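Side-chain contacts in interphotoreceptor retinoid-binding protein (Xenopus laevis, PDB 1J7X), which probably binds retinoids and carries them through the interphotoreceptor matrix between the retinal pigment epithelium and the photoreceptor cells: residues A[26-31]-A[56-61]; A[19-24]-A[270-275]. All coordinates share one frame; numbering follows the deposited sequence.

Interaction 1 (A[26-31]-A[56-61])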
loop_
_atom_site.group_PDB
_atom_site.type_symbol
_atom_site.label_atom_id
_atom_site.label_comp_id
_atom_site.label_asym_id
_atom_site.label_seq_id
_atom_site.Cartn_x
_atom_site.Cartn_y
_atom_site.Cartn_z
ATOM N N PRO A 26 -23.131 14.251 5.827
ATOM C CA PRO A 26 -24.143 15.318 6.045
ATOM C C PRO A 26 -23.908 16.537 5.209
ATOM O O PRO A 26 -24.787 16.968 4.459
ATOM C CB PRO A 26 -24.030 15.561 7.525
ATOM C CG PRO A 26 -23.643 14.294 8.090
ATOM C CD PRO A 26 -22.568 13.748 7.125
ATOM N N THR A 27 -22.692 17.076 5.274
ATOM C CA THR A 27 -22.295 18.235 4.499
ATOM C C THR A 27 -22.336 18.075 2.969
ATOM O O THR A 27 -22.760 18.996 2.212
ATOM C CB THR A 27 -20.928 18.663 4.990
ATOM O OG1 THR A 27 -21.118 19.111 6.317
ATOM C CG2 THR A 27 -20.428 19.890 4.251
ATOM N N LEU A 28 -21.981 16.874 2.509
ATOM C CA LEU A 28 -21.998 16.577 1.097
ATOM C C LEU A 28 -23.451 16.532 0.615
ATOM O O LEU A 28 -23.775 16.946 -0.513
ATOM C CB LEU A 28 -21.369 15.225 0.869
ATOM C CG LEU A 28 -19.888 15.279 0.858
ATOM C CD1 LEU A 28 -19.313 13.795 0.956
ATOM C CD2 LEU A 28 -19.404 15.903 -0.414
ATOM N N LEU A 29 -24.318 15.997 1.470
ATOM C CA LEU A 29 -25.766 15.908 1.116
ATOM C C LEU A 29 -26.407 17.322 1.119
ATOM O O LEU A 29 -27.442 17.556 0.435
ATOM C CB LEU A 29 -26.538 14.965 2.104
ATOM C CG LEU A 29 -26.559 13.486 1.716
ATOM C CD1 LEU A 29 -27.432 13.235 0.480
ATOM C CD2 LEU A 29 -25.238 13.003 1.393
ATOM N N GLN A 30 -25.789 18.270 1.803
ATOM C CA GLN A 30 -26.280 19.658 1.761
ATOM C C GLN A 30 -25.760 20.373 0.505
ATOM O O GLN A 30 -26.507 21.099 -0.185
ATOM C CB GLN A 30 -25.773 20.432 2.981
ATOM C CG GLN A 30 -26.411 20.009 4.314
ATOM C CD GLN A 30 -27.866 20.380 4.455
ATOM O OE1 GLN A 30 -28.313 21.375 3.807
ATOM N NE2 GLN A 30 -28.626 19.615 5.324
ATOM N N HIS A 31 -24.475 20.195 0.182
ATOM C CA HIS A 31 -23.918 20.950 -0.889
ATOM C C HIS A 31 -24.277 20.395 -2.271
ATOM O O HIS A 31 -24.555 21.125 -3.196
ATOM C CB HIS A 31 -22.414 20.990 -0.732
ATOM C CG HIS A 31 -21.934 21.981 0.267
ATOM N ND1 HIS A 31 -22.216 23.322 0.181
ATOM C CD2 HIS A 31 -21.172 21.827 1.376
ATOM C CE1 HIS A 31 -21.645 23.955 1.182
ATOM N NE2 HIS A 31 -21.002 23.070 1.925
ATOM N N SER A 56 -13.248 19.936 -3.462
ATOM C CA SER A 56 -13.326 21.119 -2.607
ATOM C C SER A 56 -13.891 20.839 -1.261
ATOM O O SER A 56 -13.481 21.328 -0.228
ATOM C CB SER A 56 -14.149 22.171 -3.309
ATOM O OG SER A 56 -13.495 22.606 -4.460
ATOM N N LEU A 57 -14.821 19.934 -1.238
ATOM C CA LEU A 57 -15.476 19.564 -0.057
ATOM C C LEU A 57 -14.847 18.462 0.700
ATOM O O LEU A 57 -15.093 18.401 1.922
ATOM C CB LEU A 57 -16.867 19.095 -0.434
ATOM C CG LEU A 57 -17.721 20.176 -1.091
ATOM C CD1 LEU A 57 -19.096 19.624 -1.392
ATOM C CD2 LEU A 57 -17.840 21.373 -0.029
ATOM N N THR A 58 -14.051 17.586 0.058
ATOM C CA THR A 58 -13.428 16.449 0.799
ATOM C C THR A 58 -11.934 16.417 0.817
ATOM O O THR A 58 -11.336 15.813 1.681
ATOM C CB THR A 58 -13.848 15.060 0.205
ATOM O OG1 THR A 58 -13.310 14.946 -1.128
ATOM C CG2 THR A 58 -15.409 14.987 0.075
ATOM N N GLU A 59 -11.270 16.984 -0.166
ATOM C CA GLU A 59 -9.823 16.934 -0.200
ATOM C C GLU A 59 -9.352 15.535 -0.154
ATOM O O GLU A 59 -8.379 15.216 0.538
ATOM C CB GLU A 59 -9.169 17.781 0.884
ATOM C CG GLU A 59 -9.490 19.292 0.702
ATOM C CD GLU A 59 -8.645 20.147 1.711
ATOM O OE1 GLU A 59 -8.373 19.679 2.808
ATOM O OE2 GLU A 59 -8.223 21.236 1.380
ATOM N N ASP A 60 -10.080 14.667 -0.825
ATOM C CA ASP A 60 -9.814 13.247 -0.884
ATOM C C ASP A 60 -9.740 12.836 -2.294
ATOM O O ASP A 60 -10.734 12.359 -2.887
ATOM C CB ASP A 60 -10.930 12.506 -0.124
ATOM C CG ASP A 60 -10.704 11.046 0.006
ATOM O OD1 ASP A 60 -9.766 10.472 -0.565
ATOM O OD2 ASP A 60 -11.496 10.315 0.715
ATOM N N PRO A 61 -8.513 12.791 -2.844
ATOM C CA PRO A 61 -8.283 12.366 -4.220
ATOM C C PRO A 61 -8.724 10.924 -4.627
ATOM O O PRO A 61 -8.808 10.630 -5.817
ATOM C CB PRO A 61 -6.717 12.499 -4.404
ATOM C CG PRO A 61 -6.273 13.364 -3.340
ATOM C CD PRO A 61 -7.271 13.164 -2.148
#
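Leu28 and Leu57 both hold CG anti to their own carbonyl carbon, and with chi2 close to 180° (167° and -178°) each is extended enough to reach across from its helix. The two side chains run past each other in opposite senses, CD2 of Leu28 lying 3.9 Å from CD1 of Leu57. Both branches of Leu57 meet His31: CD2 of Leu57 comes within 3.6 Å of His31 CD2, approaching the imidazole at a slant, and CD1 of Leu57 rests 3.6 Å from His31 CB. The isopropyl end of Leu57 is thus held between Leu28 and His31. An alanine in place of His31 would keep the touch at CB but would probably leave Leu57 CD2 without the ring it leans on, its branch freer to turn. On the buried side, Thr58 meets Leu28 at about a right angle, its CG2 4.1 Å from Leu28 CD2. The hydroxyl of Thr58 is taken up on its own side of the contact, bonded to the carbonyl of Leu54 one turn earlier in helix 43-58 and accepting from Asp60 N (3.3 Å to OG1) in an ST turn where the helix ends. With no hydrogen bond between the two segments, the association of helix 25-31 with the C-terminal end of helix 43-58 rests on van der Waals contact of methyl groups and one imidazole, buried at Leu28 and Thr58 and partly exposed at His31 and Leu57.

Interaction 2 (A[19-24]-A[270-275])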
loop_
_atom_site.group_PDB
_atom_site.type_symbol
_atom_site.label_atom_id
_atom_site.label_comp_id
_atom_site.label_asym_id
_atom_site.label_seq_id
_atom_site.Cartn_x
_atom_site.Cartn_y
_atom_site.Cartn_z
ATOM N N TYR A 19 -18.756 5.676 1.343
ATOM C CA TYR A 19 -17.579 6.553 1.453
ATOM C C TYR A 19 -16.957 6.409 2.832
ATOM O O TYR A 19 -17.622 6.698 3.867
ATOM C CB TYR A 19 -17.974 8.003 1.194
ATOM C CG TYR A 19 -16.872 8.978 1.288
ATOM C CD1 TYR A 19 -15.619 8.680 0.733
ATOM C CD2 TYR A 19 -17.030 10.207 1.852
ATOM C CE1 TYR A 19 -14.610 9.568 0.741
ATOM C CE2 TYR A 19 -15.932 11.076 1.972
ATOM C CZ TYR A 19 -14.723 10.773 1.304
ATOM O OH TYR A 19 -13.687 11.664 1.388
ATOM N N ALA A 20 -15.681 6.051 2.858
ATOM C CA ALA A 20 -14.990 5.856 4.146
ATOM C C ALA A 20 -15.179 6.940 5.197
ATOM O O ALA A 20 -15.204 6.646 6.385
ATOM C CB ALA A 20 -13.533 5.693 3.946
ATOM N N PHE A 21 -15.233 8.189 4.780
ATOM C CA PHE A 21 -15.360 9.318 5.704
ATOM C C PHE A 21 -16.869 9.629 5.897
ATOM O O PHE A 21 -17.336 10.624 5.417
ATOM C CB PHE A 21 -14.667 10.533 5.183
ATOM C CG PHE A 21 -13.171 10.561 5.383
ATOM C CD1 PHE A 21 -12.636 10.696 6.643
ATOM C CD2 PHE A 21 -12.309 10.471 4.312
ATOM C CE1 PHE A 21 -11.369 10.752 6.813
ATOM C CE2 PHE A 21 -11.001 10.513 4.503
ATOM C CZ PHE A 21 -10.501 10.653 5.734
ATOM N N SER A 22 -17.580 8.776 6.628
ATOM C CA SER A 22 -19.007 8.989 6.951
ATOM C C SER A 22 -19.387 10.353 7.503
ATOM O O SER A 22 -20.499 10.900 7.203
ATOM C CB SER A 22 -19.494 7.837 7.821
ATOM O OG SER A 22 -18.922 7.949 9.115
ATOM N N GLU A 23 -18.449 10.896 8.249
ATOM C CA GLU A 23 -18.641 12.159 8.907
ATOM C C GLU A 23 -18.743 13.253 7.938
ATOM O O GLU A 23 -19.135 14.335 8.291
ATOM C CB GLU A 23 -17.530 12.396 9.954
ATOM C CG GLU A 23 -16.131 12.549 9.389
ATOM C CD GLU A 23 -15.240 11.308 9.509
ATOM O OE1 GLU A 23 -15.699 10.206 9.102
ATOM O OE2 GLU A 23 -14.074 11.499 10.023
ATOM N N ARG A 24 -18.407 13.005 6.643
ATOM C CA ARG A 24 -18.525 14.049 5.667
ATOM C C ARG A 24 -19.861 14.020 4.924
ATOM O O ARG A 24 -20.163 14.940 4.198
ATOM C CB ARG A 24 -17.350 13.970 4.628
ATOM C CG ARG A 24 -15.995 14.235 5.328
ATOM C CD ARG A 24 -14.836 14.022 4.516
ATOM N NE ARG A 24 -13.580 14.302 5.201
ATOM C CZ ARG A 24 -12.387 14.160 4.604
ATOM N NH1 ARG A 24 -12.330 13.742 3.341
ATOM N NH2 ARG A 24 -11.283 14.445 5.241
ATOM N N TYR A 270 -4.237 9.871 8.590
ATOM C CA TYR A 270 -4.982 9.127 7.590
ATOM C C TYR A 270 -4.209 9.125 6.273
ATOM O O TYR A 270 -3.867 10.195 5.725
ATOM C CB TYR A 270 -6.348 9.840 7.303
ATOM C CG TYR A 270 -7.347 9.667 8.390
ATOM C CD1 TYR A 270 -7.150 10.265 9.652
ATOM C CD2 TYR A 270 -8.446 8.924 8.182
ATOM C CE1 TYR A 270 -8.106 10.101 10.658
ATOM C CE2 TYR A 270 -9.386 8.717 9.193
ATOM C CZ TYR A 270 -9.227 9.352 10.399
ATOM O OH TYR A 270 -10.108 9.251 11.480
ATOM N N TRP A 271 -3.868 7.975 5.775
ATOM C CA TRP A 271 -3.197 7.918 4.491
ATOM C C TRP A 271 -4.164 7.882 3.356
ATOM O O TRP A 271 -4.989 6.940 3.241
ATOM C CB TRP A 271 -2.321 6.665 4.481
ATOM C CG TRP A 271 -1.346 6.675 3.359
ATOM C CD1 TRP A 271 -0.865 7.700 2.676
ATOM C CD2 TRP A 271 -0.820 5.485 2.750
ATOM N NE1 TRP A 271 -0.065 7.237 1.621
ATOM C CE2 TRP A 271 0.009 5.873 1.710
ATOM C CE3 TRP A 271 -0.948 4.130 3.015
ATOM C CZ2 TRP A 271 0.717 4.965 0.960
ATOM C CZ3 TRP A 271 -0.169 3.210 2.227
ATOM C CH2 TRP A 271 0.587 3.647 1.245
ATOM N N LEU A 272 -4.123 8.870 2.493
ATOM C CA LEU A 272 -5.001 8.919 1.362
ATOM C C LEU A 272 -4.427 8.197 0.074
ATOM O O LEU A 272 -4.959 8.323 -1.023
ATOM C CB LEU A 272 -5.331 10.341 1.032
ATOM C CG LEU A 272 -6.123 11.088 2.105
ATOM C CD1 LEU A 272 -7.272 10.244 2.636
ATOM C CD2 LEU A 272 -5.264 11.482 3.202
ATOM N N GLY A 273 -3.290 7.542 0.233
ATOM C CA GLY A 273 -2.679 6.841 -0.863
ATOM C C GLY A 273 -2.231 7.790 -1.925
ATOM O O GLY A 273 -1.812 8.871 -1.679
ATOM N N GLY A 274 -2.379 7.388 -3.127
ATOM C CA GLY A 274 -1.907 8.239 -4.227
ATOM C C GLY A 274 -0.392 8.091 -4.427
ATOM O O GLY A 274 0.138 8.757 -5.320
ATOM N N GLY A 275 0.274 7.287 -3.556
ATOM C CA GLY A 275 1.712 7.005 -3.646
ATOM C C GLY A 275 2.469 7.287 -2.399
ATOM O O GLY A 275 2.280 8.307 -1.781
HETATM O O HOH W 1 -12.901 8.956 10.550
#
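A single water links Glu23 to Tyr270, donating to OE2 of Glu23 at 2.8 Å and lying 3.0 Å from the phenolic OH of Tyr270. This bridge flanks an apolar contact made by Phe21, whose ring presents its far end to Tyr270: CZ of Phe21 is 3.6 Å from CD2 of Tyr270, and CE1 of Phe21 is 3.7 Å from CE2 of the same tyrosine. The two rings meet obliquely, their planes inclined by 32° and their centroids 5.3 Å apart. Leu272 meets Phe21 differently, its CD1 arriving near the ring plane at the edge, 4.2 Å from CE2 of Phe21. Phe21 reaches both partners because CG stands beside its backbone N (chi1 -80°), which sends the ring out from the loop toward 270-275. One face of that ring is covered by the guanidinium of Arg24, with Arg24 CZ 3.6 Å above the Phe21 plane, over its centre, an arrangement consistent with cation-pi attraction. Phe21 also touches Asn262 of strand 254-265, and Ala20 makes a backbone hydrogen bond to Pro259 of the same strand. The loop between helices 2-18 and 25-31, in the N-terminal S41 region, thereby meets a loop of the peptidase S41-like region far along the chain. Because the direct touches are purely carbon to carbon and the polar link passes through water, the chemistry implies a modest join, in which the Phe21 ring packs against Tyr270 and Leu272 while Arg24 of its own loop covers one face.

Overall arrangement
The two interactions lie with their centres 12 Å apart on the same side of the chain's centre, and interaction 1 is nested within the long chain loop that interaction 2 closes. They meet at the end of helix 43-58: Asp60 OD2 is 2.7 Å from Tyr19 OH, probably a hydrogen bond, and Arg24 NH1 approaches Thr58 O at 2.8 Å. Asp60, which also makes a salt bridge with Arg62, comes close to the Phe21 ring as well, its OD2 3.7 Å from Phe21 CD2. Loop 19-24 thus contacts the C-terminal end of helix 43-58 on one hand and, through Phe21, the loop between strands 254-265 and 280-281 on the other.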